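Local coordinates for spike protein P1 (Pseudoalteromonas phage pm2, PDB 2VVE) that binds the host cell receptor through its C-terminal part, as the spike standing at the fivefold vertices of the virion, at residues G126-L131 with M194-A199; Y158-D163 with G200-F205; R33-I38 with Q248-R253. All blocks are in the same frame, centred on the assembly; numbering follows the deposited sequence.

Contact 1: G126-L131 with M194-A199; sequences GVPFSL and MVTLSA
F129 and V195 form an antiparallel hydrogen-bonded pair, F129 N to V195 O and V195 N to F129 O both 2.9 Å, and beyond it the backbones open until G126 N reaches L197 O at 2.8 Å. Water 1 sits in the opening, accepting from L197 N and lying 2.7 Å from V127 O. F129, with CG held between its backbone N and carbonyl carbon (chi1 66°), lays its ring over V195 on the opposite strand, whose CB sits over one face, offset toward the rim, while L197 CD1 meets the edge at F129 CZ, 3.8 Å away. A large flat ring thus spans two branched aliphatic side chains. On the side of the sheet away from that ring, M194, bent at chi2 and chi3, curls back so that CE rests 3.8 Å from P128 CB and 3.5 Å from F129 N. P128 and T196 run side by side, T196 OG1 3.4 Å from P128 CB. Proline suits a place where no backbone N-H is used across the pair, and the positive phi of G126 a residue without CB. The contact closes one end of strands 129-137 and 189-195; F129 reaches L241 of helix 239-242, and L197 meets V120 of strand 116-120.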
loop_
_atom_site.group_PDB
_atom_site.type_symbol
_atom_site.label_atom_id
_atom_site.label_comp_id
_atom_site.label_asym_id
_atom_site.label_seq_id
_atom_site.Cartn_x
_atom_site.Cartn_y
_atom_site.Cartn_z
ATOM N N GLY A 126 -0.566 -25.769 14.963
ATOM C CA GLY A 126 -0.358 -27.089 15.565
ATOM C C GLY A 126 -1.474 -27.548 16.492
ATOM O O GLY A 126 -1.254 -28.393 17.362
ATOM N N VAL A 127 -2.666 -26.985 16.315
ATOM C CA VAL A 127 -3.839 -27.364 17.113
ATOM C C VAL A 127 -4.763 -28.254 16.269
ATOM O O VAL A 127 -5.215 -27.832 15.203
ATOM C CB VAL A 127 -4.620 -26.122 17.624
ATOM C CG1 VAL A 127 -5.891 -26.548 18.358
ATOM C CG2 VAL A 127 -3.750 -25.244 18.531
ATOM N N PRO A 128 -5.039 -29.491 16.732
ATOM C CA PRO A 128 -5.897 -30.387 15.942
ATOM C C PRO A 128 -7.324 -29.860 15.802
ATOM O O PRO A 128 -7.879 -29.280 16.749
ATOM C CB PRO A 128 -5.889 -31.698 16.738
ATOM C CG PRO A 128 -4.692 -31.590 17.679
ATOM C CD PRO A 128 -4.566 -30.128 17.978
ATOM N N PHE A 129 -7.913 -30.073 14.629
ATOM C CA PHE A 129 -9.275 -29.630 14.361
ATOM C C PHE A 129 -10.012 -30.615 13.466
ATOM O O PHE A 129 -9.389 -31.371 12.717
ATOM C CB PHE A 129 -9.281 -28.229 13.739
ATOM C CG PHE A 129 -8.660 -28.165 12.369
ATOM C CD1 PHE A 129 -9.441 -28.350 11.231
ATOM C CD2 PHE A 129 -7.294 -27.911 12.218
ATOM C CE1 PHE A 129 -8.876 -28.291 9.953
ATOM C CE2 PHE A 129 -6.713 -27.852 10.949
ATOM C CZ PHE A 129 -7.506 -28.042 9.812
ATOM N N SER A 130 -11.336 -30.608 13.571
ATOM C CA SER A 130 -12.191 -31.488 12.764
ATOM C C SER A 130 -12.438 -30.919 11.372
ATOM O O SER A 130 -12.901 -29.787 11.230
ATOM C CB SER A 130 -13.532 -31.720 13.466
ATOM O OG SER A 130 -14.421 -32.461 12.638
ATOM N N LEU A 131 -12.131 -31.720 10.352
ATOM C CA LEU A 131 -12.491 -31.405 8.974
ATOM C C LEU A 131 -13.411 -32.493 8.449
ATOM O O LEU A 131 -13.075 -33.683 8.483
ATOM C CB LEU A 131 -11.240 -31.278 8.096
ATOM C CG LEU A 131 -11.378 -30.803 6.642
ATOM C CD1 LEU A 131 -12.006 -29.417 6.550
ATOM C CD2 LEU A 131 -10.018 -30.798 5.956
ATOM N N MET A 194 -9.526 -35.656 12.000
ATOM C CA MET A 194 -8.789 -34.647 12.725
ATOM C C MET A 194 -7.536 -34.340 11.910
ATOM O O MET A 194 -6.848 -35.244 11.439
ATOM C CB MET A 194 -8.393 -35.144 14.120
ATOM C CG MET A 194 -9.562 -35.418 15.058
ATOM S SD MET A 194 -10.623 -33.982 15.320
ATOM C CE MET A 194 -9.480 -32.856 16.107
ATOM N N VAL A 195 -7.243 -33.059 11.755
ATOM C CA VAL A 195 -6.053 -32.620 11.050
ATOM C C VAL A 195 -5.294 -31.642 11.930
ATOM O O VAL A 195 -5.901 -30.821 12.628
ATOM C CB VAL A 195 -6.427 -31.963 9.691
ATOM C CG1 VAL A 195 -5.197 -31.535 8.944
ATOM C CG2 VAL A 195 -7.214 -32.932 8.839
ATOM N N THR A 196 -3.968 -31.744 11.910
ATOM C CA THR A 196 -3.123 -30.855 12.689
ATOM C C THR A 196 -2.151 -30.152 11.756
ATOM O O THR A 196 -1.314 -30.800 11.128
ATOM C CB THR A 196 -2.349 -31.621 13.798
ATOM O OG1 THR A 196 -3.280 -32.259 14.679
ATOM C CG2 THR A 196 -1.480 -30.678 14.594
ATOM N N LEU A 197 -2.262 -28.828 11.682
ATOM C CA LEU A 197 -1.500 -28.048 10.704
ATOM C C LEU A 197 -0.720 -26.886 11.304
ATOM O O LEU A 197 -1.170 -26.238 12.238
ATOM C CB LEU A 197 -2.431 -27.504 9.618
ATOM C CG LEU A 197 -3.271 -28.502 8.807
ATOM C CD1 LEU A 197 -4.250 -27.769 7.897
ATOM C CD2 LEU A 197 -2.413 -29.494 8.010
ATOM N N SER A 198 0.451 -26.624 10.726
ATOM C CA SER A 198 1.230 -25.433 11.042
ATOM C C SER A 198 0.510 -24.185 10.549
ATOM O O SER A 198 -0.290 -24.250 9.605
ATOM C CB SER A 198 2.605 -25.529 10.382
ATOM O OG SER A 198 2.466 -25.809 9.006
ATOM N N ALA A 199 0.795 -23.054 11.190
ATOM C CA ALA A 199 0.226 -21.772 10.789
ATOM C C ALA A 199 0.551 -21.504 9.329
ATOM O O ALA A 199 1.619 -21.888 8.835
ATOM C CB ALA A 199 0.753 -20.646 11.668
HETATM O O HOH W 1 -4.025 -27.161 12.856
#

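Contact 2: Y158-D163 with G200-F205; sequences YITEGD and GVHRVF
Y158 and F205 bond each other through their backbones in both directions, Y158 N to F205 O at 2.9 Å and F205 N to Y158 O at 2.8 Å, and T160 N then bonds R203 O. Strands 158-160 and 200-205 run antiparallel here, their axes 4.7 Å apart at the closest point. Past T160 the chain turns, and side chains take over the bonding. T160 OG1, placed between its backbone N and carbonyl carbon by a chi1 of 57°, accepts from R203 N at 3.0 Å and donates to G162 O at 2.9 Å; a small hydroxyl can both extend the ladder and brace the turn. H202 works from the other strand: ND1 donates to T160 O at 2.8 Å, with that oxygen close to the ring plane though the nitrogen stands above the carbonyl plane. Its NE2 bonds S198 O, so both nitrogens fix the rotation of the imidazole, while E161 O lies at the ring edge near CE1.

Among the apolar contacts, I159 and V204 lie side by side on one face, CG1 to CG1 3.9 Å, two beta-branched residues well suited to strands; V204 also meets F116 and I118. On the other face Y158 and F205 touch through their CB atoms and then reach toward helix 105-110, where both meet L108, the tyrosine OH bonding A100 O.

For charge, R203 packs its CB on T160 CG2, and its guanidinium makes salt bridges from NE to D117 and from NH1 to E109. The whole is an antiparallel strand pair inside an antiparallel sheet, with 200-208 between 116-120 and 151-160, consistent with a jelly-roll-like beta sandwich of the nucleoplasmin clan.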
loop_
_atom_site.group_PDB
_atom_site.type_symbol
_atom_site.label_atom_id
_atom_site.label_comp_id
_atom_site.label_asym_id
_atom_site.label_seq_id
_atom_site.Cartn_x
_atom_site.Cartn_y
_atom_site.Cartn_z
ATOM N N TYR A 158 -6.348 -34.833 0.383
ATOM C CA TYR A 158 -4.899 -34.718 0.267
ATOM C C TYR A 158 -4.537 -33.279 0.634
ATOM O O TYR A 158 -4.988 -32.347 -0.026
ATOM C CB TYR A 158 -4.422 -35.007 -1.162
ATOM C CG TYR A 158 -4.536 -36.443 -1.632
ATOM C CD1 TYR A 158 -4.895 -37.489 -0.759
ATOM C CD2 TYR A 158 -4.278 -36.758 -2.955
ATOM C CE1 TYR A 158 -4.990 -38.800 -1.222
ATOM C CE2 TYR A 158 -4.371 -38.052 -3.417
ATOM C CZ TYR A 158 -4.713 -39.070 -2.564
ATOM O OH TYR A 158 -4.772 -40.350 -3.089
ATOM N N ILE A 159 -3.721 -33.101 1.672
ATOM C CA ILE A 159 -3.422 -31.765 2.194
ATOM C C ILE A 159 -1.915 -31.501 2.192
ATOM O O ILE A 159 -1.127 -32.351 2.621
ATOM C CB ILE A 159 -3.988 -31.566 3.627
ATOM C CG1 ILE A 159 -5.467 -31.988 3.689
ATOM C CG2 ILE A 159 -3.782 -30.109 4.102
ATOM C CD1 ILE A 159 -6.140 -31.760 5.055
ATOM N N THR A 160 -1.503 -30.319 1.737
ATOM C CA THR A 160 -0.070 -29.988 1.761
ATOM C C THR A 160 0.401 -29.935 3.231
ATOM O O THR A 160 -0.293 -29.392 4.084
ATOM C CB THR A 160 0.240 -28.648 1.045
ATOM O OG1 THR A 160 -0.519 -27.599 1.644
ATOM C CG2 THR A 160 -0.105 -28.722 -0.458
ATOM N N GLU A 161 1.553 -30.530 3.534
ATOM C CA GLU A 161 2.078 -30.479 4.909
ATOM C C GLU A 161 2.779 -29.150 5.157
ATOM O O GLU A 161 2.768 -28.625 6.274
ATOM C CB GLU A 161 3.019 -31.649 5.216
ATOM C CG GLU A 161 3.343 -31.765 6.715
ATOM C CD GLU A 161 3.933 -33.103 7.105
ATOM O OE1 GLU A 161 5.024 -33.445 6.594
ATOM O OE2 GLU A 161 3.307 -33.808 7.933
ATOM N N GLY A 162 3.412 -28.627 4.113
ATOM C CA GLY A 162 3.852 -27.241 4.111
ATOM C C GLY A 162 2.745 -26.391 3.518
ATOM O O GLY A 162 1.580 -26.812 3.465
ATOM N N ASP A 163 3.106 -25.203 3.046
ATOM C CA ASP A 163 2.114 -24.281 2.499
ATOM C C ASP A 163 1.746 -24.628 1.050
ATOM O O ASP A 163 2.153 -25.673 0.535
ATOM C CB ASP A 163 2.579 -22.825 2.642
ATOM C CG ASP A 163 3.897 -22.548 1.939
ATOM O OD1 ASP A 163 4.332 -23.359 1.094
ATOM O OD2 ASP A 163 4.501 -21.498 2.237
ATOM N N GLY A 200 -0.382 -20.861 8.641
ATOM C CA GLY A 200 -0.212 -20.573 7.225
ATOM C C GLY A 200 -1.236 -21.266 6.354
ATOM O O GLY A 200 -2.146 -21.941 6.847
ATOM N N VAL A 201 -1.069 -21.105 5.049
ATOM C CA VAL A 201 -2.017 -21.621 4.085
ATOM C C VAL A 201 -1.668 -23.069 3.757
ATOM O O VAL A 201 -0.503 -23.399 3.524
ATOM C CB VAL A 201 -2.040 -20.740 2.810
ATOM C CG1 VAL A 201 -2.935 -21.329 1.743
ATOM C CG2 VAL A 201 -2.476 -19.317 3.156
ATOM N N HIS A 202 -2.682 -23.930 3.768
ATOM C CA HIS A 202 -2.542 -25.312 3.341
ATOM C C HIS A 202 -3.599 -25.571 2.272
ATOM O O HIS A 202 -4.746 -25.135 2.390
ATOM C CB HIS A 202 -2.731 -26.295 4.504
ATOM C CG HIS A 202 -1.678 -26.179 5.564
ATOM N ND1 HIS A 202 -0.574 -26.999 5.604
ATOM C CD2 HIS A 202 -1.541 -25.310 6.597
ATOM C CE1 HIS A 202 0.190 -26.661 6.627
ATOM N NE2 HIS A 202 -0.371 -25.635 7.244
ATOM N N ARG A 203 -3.188 -26.264 1.225
ATOM C CA ARG A 203 -4.079 -26.571 0.100
ATOM C C ARG A 203 -4.633 -27.984 0.258
ATOM O O ARG A 203 -3.890 -28.921 0.596
ATOM C CB ARG A 203 -3.343 -26.425 -1.230
ATOM C CG ARG A 203 -4.206 -26.604 -2.475
ATOM C CD ARG A 203 -3.614 -25.815 -3.640
ATOM N NE ARG A 203 -3.756 -24.367 -3.408
ATOM C CZ ARG A 203 -3.258 -23.417 -4.195
ATOM N NH1 ARG A 203 -2.566 -23.748 -5.273
ATOM N NH2 ARG A 203 -3.456 -22.131 -3.899
ATOM N N VAL A 204 -5.938 -28.113 0.011
ATOM C CA VAL A 204 -6.680 -29.365 0.226
ATOM C C VAL A 204 -7.354 -29.844 -1.061
ATOM O O VAL A 204 -8.127 -29.101 -1.670
ATOM C CB VAL A 204 -7.774 -29.197 1.330
ATOM C CG1 VAL A 204 -8.470 -30.537 1.608
ATOM C CG2 VAL A 204 -7.186 -28.601 2.609
ATOM N N PHE A 205 -7.063 -31.088 -1.455
ATOM C CA PHE A 205 -7.684 -31.733 -2.623
ATOM C C PHE A 205 -8.636 -32.859 -2.162
ATOM O O PHE A 205 -8.181 -33.923 -1.705
ATOM C CB PHE A 205 -6.626 -32.344 -3.561
ATOM C CG PHE A 205 -5.621 -31.364 -4.107
ATOM C CD1 PHE A 205 -5.770 -30.854 -5.397
ATOM C CD2 PHE A 205 -4.503 -30.989 -3.359
ATOM C CE1 PHE A 205 -4.835 -29.962 -5.923
ATOM C CE2 PHE A 205 -3.561 -30.093 -3.884
ATOM C CZ PHE A 205 -3.733 -29.576 -5.160
#

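Contact 3: R33-I38 with Q248-R253; sequences RNRASI and QILMER
R35 and E252 meet in a classic beta bulge of the antiparallel pair 33-38 with 248-253, N34 and R35 together facing E252: N34 N and R35 N both donate to E252 O, the first at 2.9 Å, the second weakly at 3.3 Å, and E252 N returns a bond to R35 O. S37 and L250 continue the ladder in both directions. The extended chain of R35 runs alongside E252, R35 CD 3.5 Å from E252 OE1, and NH2 makes a salt bridge to OE2, although the planar groups are turned 52° apart and the hydrogen bond is weak. On the opposite face I249 CD1 touches both CG1 and CG2 of I38, each at 3.7 Å, while R33 crosses M251 at about a right angle, its aliphatic part covering the sulfur. Small A36, opposite M251, packs on L27.

In the next shell R33 NH1 bonds P28 O and NH2 bonds G76 O; S37 OG bonds E69 and Q71 of its own chain. The charged pair lies at a subunit interface: R35 NH2 also bonds Q71 O of the second subunit, and E252 OE2, which accepts from N73 N of that neighbour, lies 3.0 Å from R35 NH2.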
loop_
_atom_site.group_PDB
_atom_site.type_symbol
_atom_site.label_atom_id
_atom_site.label_comp_id
_atom_site.label_asym_id
_atom_site.label_seq_id
_atom_site.Cartn_x
_atom_site.Cartn_y
_atom_site.Cartn_z
ATOM N N ARG A 33 -12.002 0.183 32.117
ATOM C CA ARG A 33 -11.402 0.309 30.783
ATOM C C ARG A 33 -11.376 1.752 30.262
ATOM O O ARG A 33 -12.400 2.433 30.232
ATOM C CB ARG A 33 -12.098 -0.615 29.779
ATOM C CG ARG A 33 -11.360 -0.707 28.448
ATOM C CD ARG A 33 -12.122 -1.613 27.476
ATOM N NE ARG A 33 -13.298 -0.930 26.931
ATOM C CZ ARG A 33 -14.559 -1.294 27.145
ATOM N NH1 ARG A 33 -14.855 -2.363 27.886
ATOM N NH2 ARG A 33 -15.534 -0.591 26.599
ATOM N N ASN A 34 -10.196 2.197 29.842
ATOM C CA ASN A 34 -10.029 3.525 29.257
ATOM C C ASN A 34 -9.785 3.536 27.757
ATOM O O ASN A 34 -10.085 4.524 27.072
ATOM C CB ASN A 34 -8.861 4.238 29.935
ATOM C CG ASN A 34 -9.162 4.591 31.350
ATOM O OD1 ASN A 34 -10.306 4.947 31.689
ATOM N ND2 ASN A 34 -8.149 4.483 32.215
ATOM N N ARG A 35 -9.198 2.459 27.248
ATOM C CA ARG A 35 -8.801 2.422 25.849
ATOM C C ARG A 35 -8.634 0.985 25.377
ATOM O O ARG A 35 -8.187 0.117 26.136
ATOM C CB ARG A 35 -7.499 3.225 25.666
ATOM C CG ARG A 35 -6.925 3.186 24.249
ATOM C CD ARG A 35 -5.681 4.072 24.124
ATOM N NE ARG A 35 -5.216 4.106 22.743
ATOM C CZ ARG A 35 -4.240 3.358 22.234
ATOM N NH1 ARG A 35 -3.939 3.494 20.955
ATOM N NH2 ARG A 35 -3.562 2.490 22.985
ATOM N N ALA A 36 -9.023 0.744 24.127
ATOM C CA ALA A 36 -8.744 -0.515 23.445
ATOM C C ALA A 36 -8.210 -0.210 22.038
ATOM O O ALA A 36 -8.811 0.571 21.302
ATOM C CB ALA A 36 -9.997 -1.378 23.381
ATOM N N SER A 37 -7.065 -0.789 21.688
ATOM C CA SER A 37 -6.585 -0.751 20.299
ATOM C C SER A 37 -6.828 -2.123 19.680
ATOM O O SER A 37 -6.356 -3.133 20.194
ATOM C CB SER A 37 -5.099 -0.357 20.221
ATOM O OG SER A 37 -4.730 0.151 18.926
ATOM N N ILE A 38 -7.551 -2.141 18.562
ATOM C CA ILE A 38 -8.111 -3.364 18.003
ATOM C C ILE A 38 -7.715 -3.514 16.524
ATOM O O ILE A 38 -7.713 -2.542 15.770
ATOM C CB ILE A 38 -9.654 -3.339 18.118
ATOM C CG1 ILE A 38 -10.084 -3.115 19.579
ATOM C CG2 ILE A 38 -10.300 -4.601 17.498
ATOM C CD1 ILE A 38 -11.442 -2.489 19.734
ATOM N N GLN A 248 -7.315 -8.819 17.403
ATOM C CA GLN A 248 -6.187 -8.545 18.295
ATOM C C GLN A 248 -6.571 -7.365 19.166
ATOM O O GLN A 248 -7.013 -6.343 18.637
ATOM C CB GLN A 248 -4.938 -8.195 17.461
ATOM C CG GLN A 248 -4.480 -9.290 16.485
ATOM C CD GLN A 248 -4.058 -10.558 17.205
ATOM O OE1 GLN A 248 -3.483 -10.505 18.298
ATOM N NE2 GLN A 248 -4.347 -11.715 16.596
ATOM N N ILE A 249 -6.407 -7.492 20.487
ATOM C CA ILE A 249 -6.805 -6.443 21.419
ATOM C C ILE A 249 -5.688 -6.097 22.375
ATOM O O ILE A 249 -5.121 -6.965 23.014
ATOM C CB ILE A 249 -8.046 -6.839 22.307
ATOM C CG1 ILE A 249 -9.126 -7.580 21.510
ATOM C CG2 ILE A 249 -8.587 -5.606 23.092
ATOM C CD1 ILE A 249 -9.835 -6.749 20.441
ATOM N N LEU A 250 -5.368 -4.816 22.432
ATOM C CA LEU A 250 -4.569 -4.259 23.514
ATOM C C LEU A 250 -5.505 -3.351 24.298
ATOM O O LEU A 250 -6.043 -2.378 23.750
ATOM C CB LEU A 250 -3.367 -3.487 22.950
ATOM C CG LEU A 250 -2.510 -2.840 24.046
ATOM C CD1 LEU A 250 -1.046 -3.037 23.744
ATOM C CD2 LEU A 250 -2.852 -1.365 24.231
ATOM N N MET A 251 -5.716 -3.690 25.570
ATOM C CA MET A 251 -6.612 -2.948 26.437
ATOM C C MET A 251 -5.828 -2.241 27.539
ATOM O O MET A 251 -4.921 -2.829 28.139
ATOM C CB MET A 251 -7.598 -3.924 27.085
ATOM C CG MET A 251 -8.624 -3.226 27.928
ATOM S SD MET A 251 -9.827 -4.395 28.568
ATOM C CE MET A 251 -10.615 -4.953 27.068
ATOM N N GLU A 252 -6.217 -1.002 27.826
ATOM C CA GLU A 252 -5.655 -0.229 28.937
ATOM C C GLU A 252 -6.739 0.104 29.962
ATOM O O GLU A 252 -7.843 0.516 29.610
ATOM C CB GLU A 252 -4.996 1.051 28.434
ATOM C CG GLU A 252 -4.084 0.797 27.214
ATOM C CD GLU A 252 -3.481 2.069 26.643
ATOM O OE1 GLU A 252 -3.901 3.168 27.043
ATOM O OE2 GLU A 252 -2.572 1.952 25.808
ATOM N N ARG A 253 -6.405 -0.102 31.229
ATOM C CA ARG A 253 -7.347 0.065 32.340
ATOM C C ARG A 253 -6.700 0.776 33.524
ATOM O O ARG A 253 -5.477 0.717 33.702
ATOM C CB ARG A 253 -7.872 -1.300 32.804
ATOM C CG ARG A 253 -8.778 -2.019 31.799
ATOM C CD ARG A 253 -9.206 -3.379 32.319
ATOM N NE ARG A 253 -8.063 -4.274 32.448
ATOM C CZ ARG A 253 -8.099 -5.469 33.024
ATOM N NH1 ARG A 253 -9.231 -5.933 33.543
ATOM N NH2 ARG A 253 -6.992 -6.196 33.084
#

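In the fold
Contacts 1 and 2 belong to one domain and touch: their two sheets pack through I159, which meets L131 and V195, and L197 CB meets H202 NE2. Both lie where strands give way to turns and are partly buried, so glycines, a water and side-chain bonds to backbone serve where the regular ladder stops. Their segments alternate along the chain, 129-137 and 189-195 in one sheet, 151-160 and 200-208 in the other. Contact 3 is mostly buried, about 30 Å from contact 1 and 35 Å from contact 2, centre to centre. It sets the C-terminal strand next to strand 33-39, in a sheet with 11-19 and 69-72, and it alone of the three meets other subunits, its charged pair bonding the second and N34 touching the third.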